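Amorpha-4,11-diene synthase (Artemisia annua, PDB 4GAX) is an engineered sesquiterpene synthase variant that probably converts farnesyl diphosphate into sesquiterpene products with loss of diphosphate. Local coordinates at residues A[84-89]-A[238-243]; A[65-70]-A[78-83]; A[90-95]-A[245-250]; A[206-211]-A[224-229]; A[288-293]-A[555-560]. One frame throughout, in Å; residues are numbered along the deposited sequence.

Contact 1: A[84-89]-A[238-243]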
# COMPACT_ATOMS: atom_id res chain seq x y z
N VAL A 84 10.58 13.17 -14.05
CA VAL A 84 9.36 12.50 -13.62
C VAL A 84 9.68 11.63 -12.40
O VAL A 84 8.98 11.67 -11.39
CB VAL A 84 8.75 11.62 -14.75
CG1 VAL A 84 7.66 10.70 -14.21
CG2 VAL A 84 8.21 12.50 -15.89
N ASP A 85 10.75 10.86 -12.49
CA ASP A 85 11.16 10.01 -11.36
C ASP A 85 11.40 10.83 -10.08
O ASP A 85 11.03 10.42 -8.98
CB ASP A 85 12.44 9.28 -11.74
CG ASP A 85 12.93 8.36 -10.65
OD1 ASP A 85 12.12 7.57 -10.13
OD2 ASP A 85 14.14 8.40 -10.35
N GLU A 86 12.04 11.98 -10.22
CA GLU A 86 12.36 12.77 -9.04
C GLU A 86 11.07 13.35 -8.43
O GLU A 86 10.88 13.34 -7.21
CB GLU A 86 13.34 13.88 -9.41
CG GLU A 86 14.69 13.34 -9.78
CD GLU A 86 15.58 14.41 -10.39
OE1 GLU A 86 15.10 15.56 -10.51
OE2 GLU A 86 16.74 14.09 -10.75
N ILE A 87 10.18 13.82 -9.30
CA ILE A 87 8.90 14.33 -8.81
C ILE A 87 8.13 13.23 -8.06
O ILE A 87 7.56 13.47 -7.00
CB ILE A 87 8.06 14.89 -9.98
CG1 ILE A 87 8.75 16.11 -10.57
CG2 ILE A 87 6.64 15.24 -9.50
CD1 ILE A 87 8.15 16.58 -11.93
N GLN A 88 8.16 12.01 -8.59
CA GLN A 88 7.41 10.90 -7.99
C GLN A 88 8.02 10.51 -6.64
O GLN A 88 7.32 10.32 -5.65
CB GLN A 88 7.38 9.69 -8.93
CG GLN A 88 6.47 9.86 -10.15
CD GLN A 88 6.56 8.67 -11.12
OE1 GLN A 88 7.54 7.92 -11.10
NE2 GLN A 88 5.55 8.51 -11.96
N ARG A 89 9.34 10.35 -6.62
CA ARG A 89 10.02 9.96 -5.40
C ARG A 89 10.02 11.06 -4.35
O ARG A 89 10.08 10.77 -3.14
CB ARG A 89 11.44 9.49 -5.72
CG ARG A 89 11.45 8.33 -6.73
CD ARG A 89 12.86 7.84 -6.95
NE ARG A 89 13.36 7.17 -5.76
CZ ARG A 89 14.44 6.39 -5.74
NH1 ARG A 89 15.15 6.21 -6.84
NH2 ARG A 89 14.80 5.79 -4.61
N LYS A 238 17.05 22.84 -7.17
CA LYS A 238 16.71 23.60 -5.97
C LYS A 238 15.22 23.91 -5.92
O LYS A 238 14.61 23.98 -4.85
CB LYS A 238 17.52 24.89 -5.92
CG LYS A 238 19.04 24.68 -5.83
CD LYS A 238 19.78 26.01 -5.79
CE LYS A 238 21.19 25.86 -5.22
NZ LYS A 238 22.05 25.00 -6.08
N THR A 239 14.61 24.09 -7.09
CA THR A 239 13.18 24.36 -7.12
C THR A 239 12.37 23.15 -6.69
O THR A 239 11.43 23.29 -5.90
CB THR A 239 12.72 24.80 -8.51
OG1 THR A 239 13.14 26.15 -8.72
CG2 THR A 239 11.20 24.73 -8.63
N LEU A 240 12.70 21.97 -7.21
CA LEU A 240 11.96 20.77 -6.84
C LEU A 240 12.04 20.48 -5.34
O LEU A 240 11.04 20.12 -4.72
CB LEU A 240 12.47 19.53 -7.59
CG LEU A 240 12.09 19.25 -9.03
CD1 LEU A 240 12.72 17.91 -9.44
CD2 LEU A 240 10.57 19.21 -9.20
N ILE A 241 13.24 20.60 -4.77
CA ILE A 241 13.39 20.25 -3.36
C ILE A 241 12.66 21.26 -2.48
O ILE A 241 12.06 20.87 -1.46
CB ILE A 241 14.88 20.09 -2.92
CG1 ILE A 241 14.94 19.44 -1.53
CG2 ILE A 241 15.61 21.42 -2.90
CD1 ILE A 241 14.24 18.08 -1.46
N LYS A 242 12.68 22.53 -2.87
CA LYS A 242 11.96 23.54 -2.08
C LYS A 242 10.47 23.24 -2.06
O LYS A 242 9.82 23.26 -1.01
CB LYS A 242 12.21 24.93 -2.65
CG LYS A 242 11.65 26.04 -1.77
CD LYS A 242 11.79 27.40 -2.44
CE LYS A 242 11.57 28.52 -1.44
NZ LYS A 242 11.45 29.83 -2.13
N LEU A 243 9.93 22.94 -3.24
CA LEU A 243 8.53 22.59 -3.38
C LEU A 243 8.18 21.31 -2.64
O LEU A 243 7.14 21.22 -1.97
CB LEU A 243 8.20 22.42 -4.87
CG LEU A 243 6.77 21.98 -5.20
CD1 LEU A 243 5.75 22.95 -4.62
CD2 LEU A 243 6.61 21.87 -6.69
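E86, I87 and L240 leave their backbones in the same way, with CG (CG1 in isoleucine) opposite the carbonyl carbon and beside the backbone N (chi1 -68°, -66° and -79°). In this all-helical fold the three residues join helix 77-89 of the N-terminal terpene synthase domain to the first turns of the long helix 238-269. L240 supplies the whole of the second segment's side. Its CB is directed at the facing helix, and its two methyl branches divide the work. CD2 lies 3.8 Å from I87 CG1, the inner methylene of the isoleucine, whose CG2 is placed opposite the backbone N and stays 5.6 Å from the same L240 CD2. CD1 goes to E86, whose extended chain runs across the leucine at about a right angle, and the aliphatic part of the glutamate shares in the packing, with E86 CB 4.1 Å from L240 CD1. I87 likewise crosses L240 almost perpendicularly. V63 of helix 52-71 touches both I87 and L240, while Y230 of helix 219-232 touches both E86 and L240, which places the leucine where four helices converge. The carboxylate of E86 has its polar partner one turn back, where OE2 forms a salt bridge with K82 NZ; its other oxygen, OE1, sits against the leucine methyl, 3.5 Å from L240 CD1.

Contact 2: A[65-70]-A[78-83]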
# COMPACT_ATOMS: atom_id res chain seq x y z
N GLN A 65 6.95 24.14 -16.39
CA GLN A 65 7.79 24.57 -17.49
C GLN A 65 8.96 23.61 -17.74
O GLN A 65 9.33 23.36 -18.89
CB GLN A 65 8.29 26.00 -17.25
CG GLN A 65 9.33 26.50 -18.25
CD GLN A 65 8.74 26.78 -19.63
OE1 GLN A 65 7.53 26.66 -19.85
NE2 GLN A 65 9.60 27.16 -20.57
N LEU A 66 9.54 23.08 -16.67
CA LEU A 66 10.61 22.08 -16.79
C LEU A 66 10.13 20.84 -17.54
O LEU A 66 10.82 20.33 -18.42
CB LEU A 66 11.10 21.65 -15.41
CG LEU A 66 11.90 22.67 -14.60
CD1 LEU A 66 12.31 22.06 -13.27
CD2 LEU A 66 13.10 23.16 -15.38
N LEU A 67 8.94 20.37 -17.18
CA LEU A 67 8.38 19.18 -17.80
C LEU A 67 8.08 19.46 -19.27
O LEU A 67 8.36 18.64 -20.14
CB LEU A 67 7.10 18.76 -17.06
CG LEU A 67 7.33 18.17 -15.66
CD1 LEU A 67 5.99 18.16 -14.90
CD2 LEU A 67 7.87 16.76 -15.78
N LYS A 68 7.53 20.64 -19.54
CA LYS A 68 7.16 21.02 -20.90
C LYS A 68 8.38 21.12 -21.80
O LYS A 68 8.36 20.63 -22.93
CB LYS A 68 6.40 22.36 -20.89
CG LYS A 68 5.99 22.83 -22.27
CD LYS A 68 5.39 24.24 -22.24
CE LYS A 68 4.87 24.63 -23.62
NZ LYS A 68 3.79 23.70 -24.08
N GLU A 69 9.43 21.76 -21.30
CA GLU A 69 10.66 21.96 -22.07
C GLU A 69 11.32 20.64 -22.44
O GLU A 69 11.82 20.47 -23.56
CB GLU A 69 11.64 22.85 -21.30
CG GLU A 69 11.20 24.30 -21.20
CD GLU A 69 12.08 25.12 -20.27
OE1 GLU A 69 12.92 24.52 -19.56
OE2 GLU A 69 11.93 26.36 -20.26
N ALA A 70 11.34 19.71 -21.49
CA ALA A 70 11.93 18.39 -21.70
C ALA A 70 11.09 17.53 -22.65
O ALA A 70 11.61 16.82 -23.51
CB ALA A 70 12.12 17.69 -20.37
N ALA A 78 15.17 11.48 -22.15
CA ALA A 78 15.78 10.76 -21.04
C ALA A 78 15.77 11.66 -19.79
O ALA A 78 15.51 11.20 -18.68
CB ALA A 78 17.20 10.33 -21.40
N ASN A 79 16.07 12.94 -19.99
CA ASN A 79 16.05 13.87 -18.87
C ASN A 79 14.63 14.07 -18.34
O ASN A 79 14.43 14.33 -17.16
CB ASN A 79 16.66 15.23 -19.27
CG ASN A 79 18.17 15.16 -19.46
OD1 ASN A 79 18.77 14.09 -19.39
ND2 ASN A 79 18.79 16.31 -19.71
N LEU A 80 13.65 13.95 -19.23
CA LEU A 80 12.25 14.06 -18.81
C LEU A 80 11.88 12.91 -17.88
O LEU A 80 11.21 13.10 -16.84
CB LEU A 80 11.32 14.10 -20.03
CG LEU A 80 9.80 13.99 -19.80
CD1 LEU A 80 9.24 15.11 -18.93
CD2 LEU A 80 9.08 14.00 -21.12
N LEU A 81 12.32 11.71 -18.23
CA LEU A 81 12.04 10.54 -17.39
C LEU A 81 12.67 10.73 -16.03
O LEU A 81 12.07 10.38 -15.02
CB LEU A 81 12.56 9.25 -18.03
CG LEU A 81 11.82 8.79 -19.29
CD1 LEU A 81 12.46 7.51 -19.80
CD2 LEU A 81 10.35 8.55 -18.95
N LYS A 82 13.89 11.26 -16.01
CA LYS A 82 14.57 11.50 -14.74
C LYS A 82 13.82 12.52 -13.88
O LYS A 82 13.73 12.37 -12.65
CB LYS A 82 16.01 11.97 -14.98
CG LYS A 82 16.87 12.02 -13.73
CD LYS A 82 16.76 10.72 -12.93
CE LYS A 82 17.89 10.55 -11.91
NZ LYS A 82 17.77 11.47 -10.74
N LEU A 83 13.29 13.56 -14.52
CA LEU A 83 12.54 14.58 -13.80
C LEU A 83 11.26 13.99 -13.24
O LEU A 83 10.88 14.27 -12.10
CB LEU A 83 12.18 15.72 -14.76
CG LEU A 83 11.45 16.94 -14.20
CD1 LEU A 83 12.16 17.48 -12.97
CD2 LEU A 83 11.40 18.02 -15.28
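L66, L67 and A70 meet L80 and L83 almost wholly through apolar side-chain carbons. Two kinds of contact can be told apart, the first between branch ends. L67 CD2 reaches two leucines at once, lying 3.8 Å from L80 CD1 and equally 3.8 Å from L83 CD2. Its side chain stands at about a right angle to that of L80 and slants across that of L83. The reach of L83 follows from its first torsion, which puts CG opposite the backbone N (chi1 -177°) and brings CD2 against both L66 CB and L67 CD2. These residues close an antiparallel helical hairpin, in which helices 52-71 and 77-89 are joined by a short turn and their axes here run 9.2 Å apart at 153°. Such hairpins are the building units of the helical N-terminal domain in this family. The second kind of contact lies close to the main chain. A70 CB rests 3.7 Å from L80 CB, and the small alanine lets the backbones approach to 5.2 Å between A70 CA and L80 CA. Nearer the middle of the hairpin, L83 CD2 packs on the root of another side chain, 3.6 Å from L66 CB.

Contact 3: A[90-95]-A[245-250]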
# COMPACT_ATOMS: atom_id res chain seq x y z
N LEU A 90 9.99 12.31 -4.79
CA LEU A 90 9.90 13.43 -3.84
C LEU A 90 8.48 13.57 -3.24
O LEU A 90 8.25 14.37 -2.30
CB LEU A 90 10.34 14.75 -4.47
CG LEU A 90 11.84 14.85 -4.74
CD1 LEU A 90 12.14 16.10 -5.60
CD2 LEU A 90 12.60 14.90 -3.42
N GLY A 91 7.54 12.83 -3.81
CA GLY A 91 6.22 12.69 -3.24
C GLY A 91 5.26 13.79 -3.67
O GLY A 91 4.25 14.01 -2.99
N ILE A 92 5.56 14.47 -4.78
CA ILE A 92 4.71 15.56 -5.27
C ILE A 92 4.09 15.29 -6.64
O ILE A 92 3.68 16.22 -7.35
CB ILE A 92 5.45 16.90 -5.30
CG1 ILE A 92 6.88 16.73 -5.80
CG2 ILE A 92 5.47 17.52 -3.92
CD1 ILE A 92 7.57 18.06 -6.05
N SER A 93 4.03 14.02 -7.03
CA SER A 93 3.43 13.68 -8.31
C SER A 93 1.96 14.11 -8.38
O SER A 93 1.48 14.48 -9.46
CB SER A 93 3.58 12.18 -8.60
OG SER A 93 2.94 11.41 -7.60
N TYR A 94 1.26 14.13 -7.24
CA TYR A 94 -0.15 14.56 -7.22
C TYR A 94 -0.34 16.01 -7.64
O TYR A 94 -1.45 16.41 -7.99
CB TYR A 94 -0.79 14.36 -5.84
CG TYR A 94 -0.13 15.15 -4.74
CD1 TYR A 94 -0.58 16.44 -4.42
CD2 TYR A 94 0.93 14.63 -4.02
CE1 TYR A 94 0.03 17.17 -3.40
CE2 TYR A 94 1.54 15.35 -3.01
CZ TYR A 94 1.09 16.62 -2.71
OH TYR A 94 1.71 17.32 -1.70
N LEU A 95 0.73 16.81 -7.59
CA LEU A 95 0.65 18.19 -8.07
C LEU A 95 0.68 18.26 -9.59
O LEU A 95 0.26 19.25 -10.18
CB LEU A 95 1.81 19.02 -7.52
CG LEU A 95 1.86 19.25 -6.01
CD1 LEU A 95 3.03 20.15 -5.70
CD2 LEU A 95 0.56 19.88 -5.52
N LYS A 245 9.47 19.95 -0.04
CA LYS A 245 9.48 20.04 1.41
C LYS A 245 8.29 20.86 1.92
O LYS A 245 7.69 20.51 2.94
CB LYS A 245 10.79 20.64 1.91
CG LYS A 245 12.01 19.76 1.67
CD LYS A 245 13.30 20.54 2.04
CE LYS A 245 13.84 20.12 3.39
NZ LYS A 245 15.01 20.97 3.81
N LEU A 246 7.98 21.95 1.22
CA LEU A 246 6.83 22.79 1.58
C LEU A 246 5.55 21.97 1.48
O LEU A 246 4.67 22.02 2.35
CB LEU A 246 6.72 24.00 0.64
CG LEU A 246 7.38 25.33 1.05
CD1 LEU A 246 8.60 25.11 1.91
CD2 LEU A 246 7.75 26.15 -0.19
N GLU A 247 5.45 21.20 0.39
CA GLU A 247 4.28 20.37 0.14
C GLU A 247 4.21 19.21 1.12
O GLU A 247 3.13 18.85 1.57
CB GLU A 247 4.32 19.84 -1.29
CG GLU A 247 3.95 20.89 -2.31
CD GLU A 247 2.49 21.31 -2.21
OE1 GLU A 247 1.65 20.49 -1.75
OE2 GLU A 247 2.18 22.45 -2.60
N PHE A 248 5.36 18.64 1.45
CA PHE A 248 5.35 17.54 2.41
C PHE A 248 4.70 18.01 3.68
O PHE A 248 3.88 17.30 4.25
CB PHE A 248 6.76 17.06 2.75
CG PHE A 248 6.75 15.86 3.63
CD1 PHE A 248 6.62 14.60 3.09
CD2 PHE A 248 6.78 16.00 5.01
CE1 PHE A 248 6.58 13.48 3.90
CE2 PHE A 248 6.73 14.88 5.85
CZ PHE A 248 6.64 13.62 5.29
N ASN A 249 5.09 19.19 4.14
CA ASN A 249 4.58 19.71 5.42
C ASN A 249 3.10 20.07 5.34
O ASN A 249 2.34 19.83 6.29
CB ASN A 249 5.44 20.88 5.94
CG ASN A 249 6.80 20.42 6.49
OD1 ASN A 249 7.02 19.22 6.73
ND2 ASN A 249 7.70 21.38 6.71
N LEU A 250 2.69 20.66 4.22
CA LEU A 250 1.27 20.98 4.02
C LEU A 250 0.42 19.71 4.04
O LEU A 250 -0.62 19.66 4.69
CB LEU A 250 1.07 21.70 2.69
CG LEU A 250 1.75 23.06 2.58
CD1 LEU A 250 1.43 23.72 1.23
CD2 LEU A 250 1.37 23.97 3.75
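E247 is the residue through which helix 238-269 meets I92, Y94 and L95, in the loop between helices 77-89 and 97-111, whose residues 93-95 form a 3-10 turn. That loop opens with a Schellman motif, in which G91 takes the positive phi that ends helix 77-89. Along the helix segment, K245 comes first and is directed away from the loop; its NZ forms a salt bridge with E231 and a hydrogen bond with S562 O. E247 enters the contact with a bent chain (chi2 -67°), and its successive atoms meet I92, L95 and Y94 in overlapping fashion. E247 CB lies 3.7 Å from I92 CG2, with the two side chains at about a right angle. L95 comes from the opposite direction, its CD1 3.6 Å from E247 CG. The carboxylate turns to the tyrosine, the two planes 68° apart, and E247 OE1 lies near the ring plane at the hydroxyl edge, 3.2 Å from Y94 OH. F248 follows, packing on V224 and M561. Then comes N249, whose OD1 accepts a hydrogen bond from M561 N and lies in the plane of the F248 ring, at its edge.

Contact 4: A[206-211]-A[224-229]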
# COMPACT_ATOMS: atom_id res chain seq x y z
N ILE A 206 22.13 3.25 -1.31
CA ILE A 206 22.21 1.88 -1.84
C ILE A 206 21.64 0.87 -0.83
O ILE A 206 20.87 -0.01 -1.18
CB ILE A 206 23.67 1.51 -2.13
CG1 ILE A 206 24.24 2.44 -3.20
CG2 ILE A 206 23.77 0.04 -2.57
CD1 ILE A 206 25.76 2.32 -3.36
N GLN A 207 22.02 0.99 0.43
CA GLN A 207 21.60 -0.01 1.41
C GLN A 207 20.09 0.06 1.69
O GLN A 207 19.47 -0.97 1.93
CB GLN A 207 22.42 0.09 2.69
CG GLN A 207 23.28 -1.16 2.98
CD GLN A 207 22.53 -2.51 2.79
OE1 GLN A 207 21.35 -2.66 3.16
NE2 GLN A 207 23.23 -3.50 2.22
N ARG A 208 19.49 1.24 1.61
CA ARG A 208 18.03 1.29 1.78
C ARG A 208 17.34 0.57 0.63
O ARG A 208 16.41 -0.20 0.85
CB ARG A 208 17.47 2.71 1.99
CG ARG A 208 17.78 3.73 0.91
CD ARG A 208 17.15 5.11 1.24
NE ARG A 208 15.70 5.05 1.21
CZ ARG A 208 14.93 5.51 0.22
NH1 ARG A 208 15.45 6.11 -0.85
NH2 ARG A 208 13.63 5.37 0.31
N ALA A 209 17.82 0.79 -0.60
CA ALA A 209 17.28 0.11 -1.77
C ALA A 209 17.41 -1.42 -1.64
O ALA A 209 16.46 -2.16 -1.95
CB ALA A 209 17.97 0.60 -3.04
N LEU A 210 18.58 -1.88 -1.20
CA LEU A 210 18.80 -3.31 -1.01
C LEU A 210 17.89 -3.91 0.07
O LEU A 210 17.45 -5.06 -0.04
CB LEU A 210 20.27 -3.57 -0.66
CG LEU A 210 21.28 -3.26 -1.78
CD1 LEU A 210 22.71 -3.53 -1.31
CD2 LEU A 210 20.97 -4.07 -3.03
N LYS A 211 17.61 -3.13 1.12
CA LYS A 211 16.69 -3.57 2.17
C LYS A 211 15.25 -3.70 1.65
O LYS A 211 14.55 -4.66 1.99
CB LYS A 211 16.73 -2.59 3.36
CG LYS A 211 16.17 -3.14 4.67
CD LYS A 211 17.01 -2.68 5.88
CE LYS A 211 18.39 -3.36 5.93
NZ LYS A 211 19.54 -2.46 5.59
N VAL A 224 9.49 10.59 2.40
CA VAL A 224 10.17 10.99 3.64
C VAL A 224 11.64 10.61 3.61
O VAL A 224 12.47 11.32 4.19
CB VAL A 224 9.49 10.44 4.94
CG1 VAL A 224 8.00 10.55 4.87
CG2 VAL A 224 9.89 9.01 5.18
N GLN A 225 11.98 9.51 2.95
CA GLN A 225 13.38 9.07 2.91
C GLN A 225 14.12 9.70 1.72
O GLN A 225 15.32 9.97 1.81
CB GLN A 225 13.48 7.54 2.85
CG GLN A 225 12.81 6.82 4.01
CD GLN A 225 12.72 5.30 3.80
OE1 GLN A 225 13.35 4.75 2.89
NE2 GLN A 225 11.95 4.63 4.66
N TYR A 226 13.42 9.91 0.61
CA TYR A 226 14.10 10.41 -0.59
C TYR A 226 14.41 11.90 -0.51
O TYR A 226 15.42 12.38 -1.03
CB TYR A 226 13.29 10.10 -1.84
CG TYR A 226 14.05 10.36 -3.13
CD1 TYR A 226 15.12 9.54 -3.50
CD2 TYR A 226 13.70 11.40 -3.99
CE1 TYR A 226 15.82 9.75 -4.69
CE2 TYR A 226 14.40 11.62 -5.19
CZ TYR A 226 15.45 10.79 -5.53
OH TYR A 226 16.15 11.01 -6.70
N ILE A 227 13.52 12.64 0.14
CA ILE A 227 13.68 14.08 0.23
C ILE A 227 15.07 14.50 0.76
O ILE A 227 15.78 15.24 0.08
CB ILE A 227 12.50 14.73 1.00
CG1 ILE A 227 11.24 14.74 0.12
CG2 ILE A 227 12.86 16.15 1.40
CD1 ILE A 227 9.98 15.21 0.86
N PRO A 228 15.49 13.98 1.93
CA PRO A 228 16.82 14.38 2.42
C PRO A 228 17.96 13.88 1.54
O PRO A 228 18.96 14.60 1.39
CB PRO A 228 16.91 13.71 3.80
CG PRO A 228 15.95 12.55 3.73
CD PRO A 228 14.81 13.08 2.89
N PHE A 229 17.85 12.68 0.98
CA PHE A 229 18.90 12.22 0.08
C PHE A 229 18.99 13.16 -1.12
O PHE A 229 20.09 13.56 -1.53
CB PHE A 229 18.68 10.77 -0.38
CG PHE A 229 19.62 10.35 -1.49
CD1 PHE A 229 20.92 9.97 -1.21
CD2 PHE A 229 19.20 10.37 -2.81
CE1 PHE A 229 21.79 9.61 -2.22
CE2 PHE A 229 20.08 10.01 -3.83
CZ PHE A 229 21.37 9.63 -3.53
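The guanidinium of R208 has Q225 CB over one face, 3.3 Å from R208 NH2, and Q225 OE1 at its edge, in the plane of the group. Y226 approaches it obliquely, with R208 NH1 near the plane of the tyrosine ring, at its edge, 4.3 Å from Y226 CD1. The grip on the glutamine is side-on and converges on one oxygen. R208 NE donates at 2.9 Å to Q225 OE1, in the carbonyl plane and on a lone pair, whereas R208 NH2 donates to Q225 OE1 at 2.7 Å from a position tilted out of that plane. Neither bond is straight (137° from NE, 144° from NH2), since both converge on one acceptor. Guanidinium and amide stand nearly perpendicular, 83° apart, and a bend in the arginine chain brings the nitrogens round to the oxygen. Two carboxylates probably balance the charge: E222 forms a salt bridge with R208 NH2, and E205 with NH1. The pair ties two successive helices of this all-helical fold, 200-211, in the N-terminal terpene synthase region, and 219-232. Behind the first, I206 and A209 pack on helices 175-194 and 157-167; behind the second, I227 packs on helix 238-269.

Contact 5: A[288-293]-A[555-560]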
# COMPACT_ATOMS: atom_id res chain seq x y z
N TRP A 288 -2.95 2.40 8.12
CA TRP A 288 -3.31 1.45 7.07
C TRP A 288 -4.12 2.15 5.97
O TRP A 288 -3.85 1.98 4.76
CB TRP A 288 -4.10 0.32 7.72
CG TRP A 288 -4.31 -0.90 6.92
CD1 TRP A 288 -4.25 -1.03 5.57
CD2 TRP A 288 -4.64 -2.19 7.44
NE1 TRP A 288 -4.52 -2.34 5.21
CE2 TRP A 288 -4.76 -3.07 6.34
CE3 TRP A 288 -4.84 -2.70 8.73
CZ2 TRP A 288 -5.07 -4.42 6.49
CZ3 TRP A 288 -5.15 -4.06 8.88
CH2 TRP A 288 -5.26 -4.90 7.76
N ALA A 289 -5.11 2.96 6.36
CA ALA A 289 -5.90 3.70 5.37
C ALA A 289 -5.00 4.65 4.59
O ALA A 289 -5.15 4.85 3.37
CB ALA A 289 -7.03 4.47 6.05
N LEU A 290 -4.04 5.24 5.31
CA LEU A 290 -3.11 6.21 4.73
C LEU A 290 -2.27 5.58 3.63
O LEU A 290 -1.80 6.27 2.72
CB LEU A 290 -2.21 6.78 5.82
CG LEU A 290 -1.21 7.86 5.40
CD1 LEU A 290 -1.91 9.01 4.66
CD2 LEU A 290 -0.45 8.37 6.61
N ALA A 291 -2.10 4.26 3.69
CA ALA A 291 -1.34 3.54 2.67
C ALA A 291 -2.06 3.42 1.34
O ALA A 291 -1.42 3.44 0.28
CB ALA A 291 -0.95 2.15 3.18
N SER A 292 -3.39 3.31 1.38
CA SER A 292 -4.15 3.10 0.14
C SER A 292 -3.88 4.22 -0.85
O SER A 292 -3.43 3.97 -1.97
CB SER A 292 -5.66 2.97 0.41
OG SER A 292 -6.17 4.17 0.99
N ARG A 293 -4.17 5.45 -0.43
CA ARG A 293 -3.82 6.64 -1.22
C ARG A 293 -3.50 7.76 -0.23
O ARG A 293 -4.29 8.02 0.68
CB ARG A 293 -4.99 7.10 -2.11
CG ARG A 293 -5.46 6.17 -3.27
CD ARG A 293 -4.36 5.84 -4.28
NE ARG A 293 -3.67 7.00 -4.87
CZ ARG A 293 -3.74 7.35 -6.16
NH1 ARG A 293 -4.50 6.67 -7.00
NH2 ARG A 293 -3.04 8.40 -6.61
N SER A 555 7.51 9.16 11.26
CA SER A 555 8.11 9.82 10.12
C SER A 555 7.03 10.43 9.22
O SER A 555 7.25 11.46 8.58
CB SER A 555 9.01 8.86 9.33
OG SER A 555 8.25 7.99 8.52
N LEU A 556 5.87 9.80 9.19
CA LEU A 556 4.75 10.31 8.39
C LEU A 556 3.89 11.36 9.11
O LEU A 556 3.45 12.35 8.49
CB LEU A 556 3.88 9.14 7.89
CG LEU A 556 4.20 8.65 6.48
CD1 LEU A 556 5.63 8.17 6.40
CD2 LEU A 556 3.22 7.56 5.97
N LEU A 557 3.64 11.17 10.40
CA LEU A 557 2.66 12.01 11.08
C LEU A 557 3.22 13.00 12.11
O LEU A 557 2.55 13.97 12.46
CB LEU A 557 1.61 11.12 11.75
CG LEU A 557 0.84 10.22 10.78
CD1 LEU A 557 -0.19 9.40 11.53
CD2 LEU A 557 0.18 11.04 9.69
N VAL A 558 4.42 12.76 12.60
CA VAL A 558 4.91 13.57 13.72
C VAL A 558 6.00 14.59 13.34
O VAL A 558 5.88 15.78 13.63
CB VAL A 558 5.37 12.66 14.88
CG1 VAL A 558 5.97 13.49 16.01
CG2 VAL A 558 4.18 11.84 15.38
N TYR A 559 7.06 14.13 12.67
CA TYR A 559 8.15 15.04 12.33
C TYR A 559 7.89 15.73 11.00
O TYR A 559 7.73 15.06 9.97
CB TYR A 559 9.48 14.29 12.23
CG TYR A 559 9.89 13.52 13.46
CD1 TYR A 559 10.09 12.14 13.41
CD2 TYR A 559 10.10 14.16 14.68
CE1 TYR A 559 10.47 11.43 14.53
CE2 TYR A 559 10.48 13.46 15.81
CZ TYR A 559 10.67 12.09 15.73
OH TYR A 559 11.05 11.39 16.84
N PRO A 560 7.85 17.08 11.02
CA PRO A 560 7.76 17.88 9.79
C PRO A 560 9.13 17.98 9.12
O PRO A 560 10.14 17.71 9.79
CB PRO A 560 7.34 19.25 10.31
CG PRO A 560 7.93 19.32 11.68
CD PRO A 560 7.86 17.92 12.23
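L290 sends one methyl branch to two successive leucines, L556 and L557, near the end of the last helix of the chain. Its CG stands opposite the backbone N (chi1 -177°), which, with CB directed at the other segment, leaves CD2 as the branch that touches. That methyl lies 3.8 Å from L556 CD2 and 4.1 Å from L557 CD2. The two partner methyls are themselves 5.9 Å apart, measured from L556 CD2 to L557 CD2, and CD2 of L290 touches both from one side. The partners present their branches differently. L557 has an ordinary staggered conformation, with CG beside the backbone N (chi1 -60°), and it slides past L290 in the opposite direction; although its CB is not aimed at the facing helix, its end comes nearer. L556 does aim its CB across, but its first torsion (-96°) is well off a staggered value, and its side chain meets that of L290 at a slant. Within the first segment, S292 OG folds back and donates to A289 O at 2.7 Å, in the carbonyl plane; the same oxygen also accepts from S292 N. Across the contact, L556 O and L557 O receive hydrogen bonds from Q252 and R256, which attach the end of the last helix to helix 238-269. L290 also touches H255 of that helix and R302 of helix 299-322. The leucine cluster thus joins helix 282-292 to helix 547-557 within the C-terminal alpha-helical bundle typical of class I terpene synthases, the domain that carries the metal-binding motifs in this family.

How the contacts relate
Contacts 1 and 2 share helix 77-89, and their centres lie 11 Å apart; L240 packs on L83, making the two continuous. Contact 3, centred about 8 Å from contact 1, uses the loop that follows that helix and the next part of helix 238-269, so the segments of contacts 1 and 3 alternate along the chain. Contact 4 is nested within both loops. Contact 5 comes last, its centre about 29 Å from that of contact 2, yet it touches contacts 3 and 4, through F248 on S555 and V224 on L556. Helix 238-269, used by contacts 1 and 3, packs on the N-terminal helices and on the chain's end, so the two helical parts meet along it.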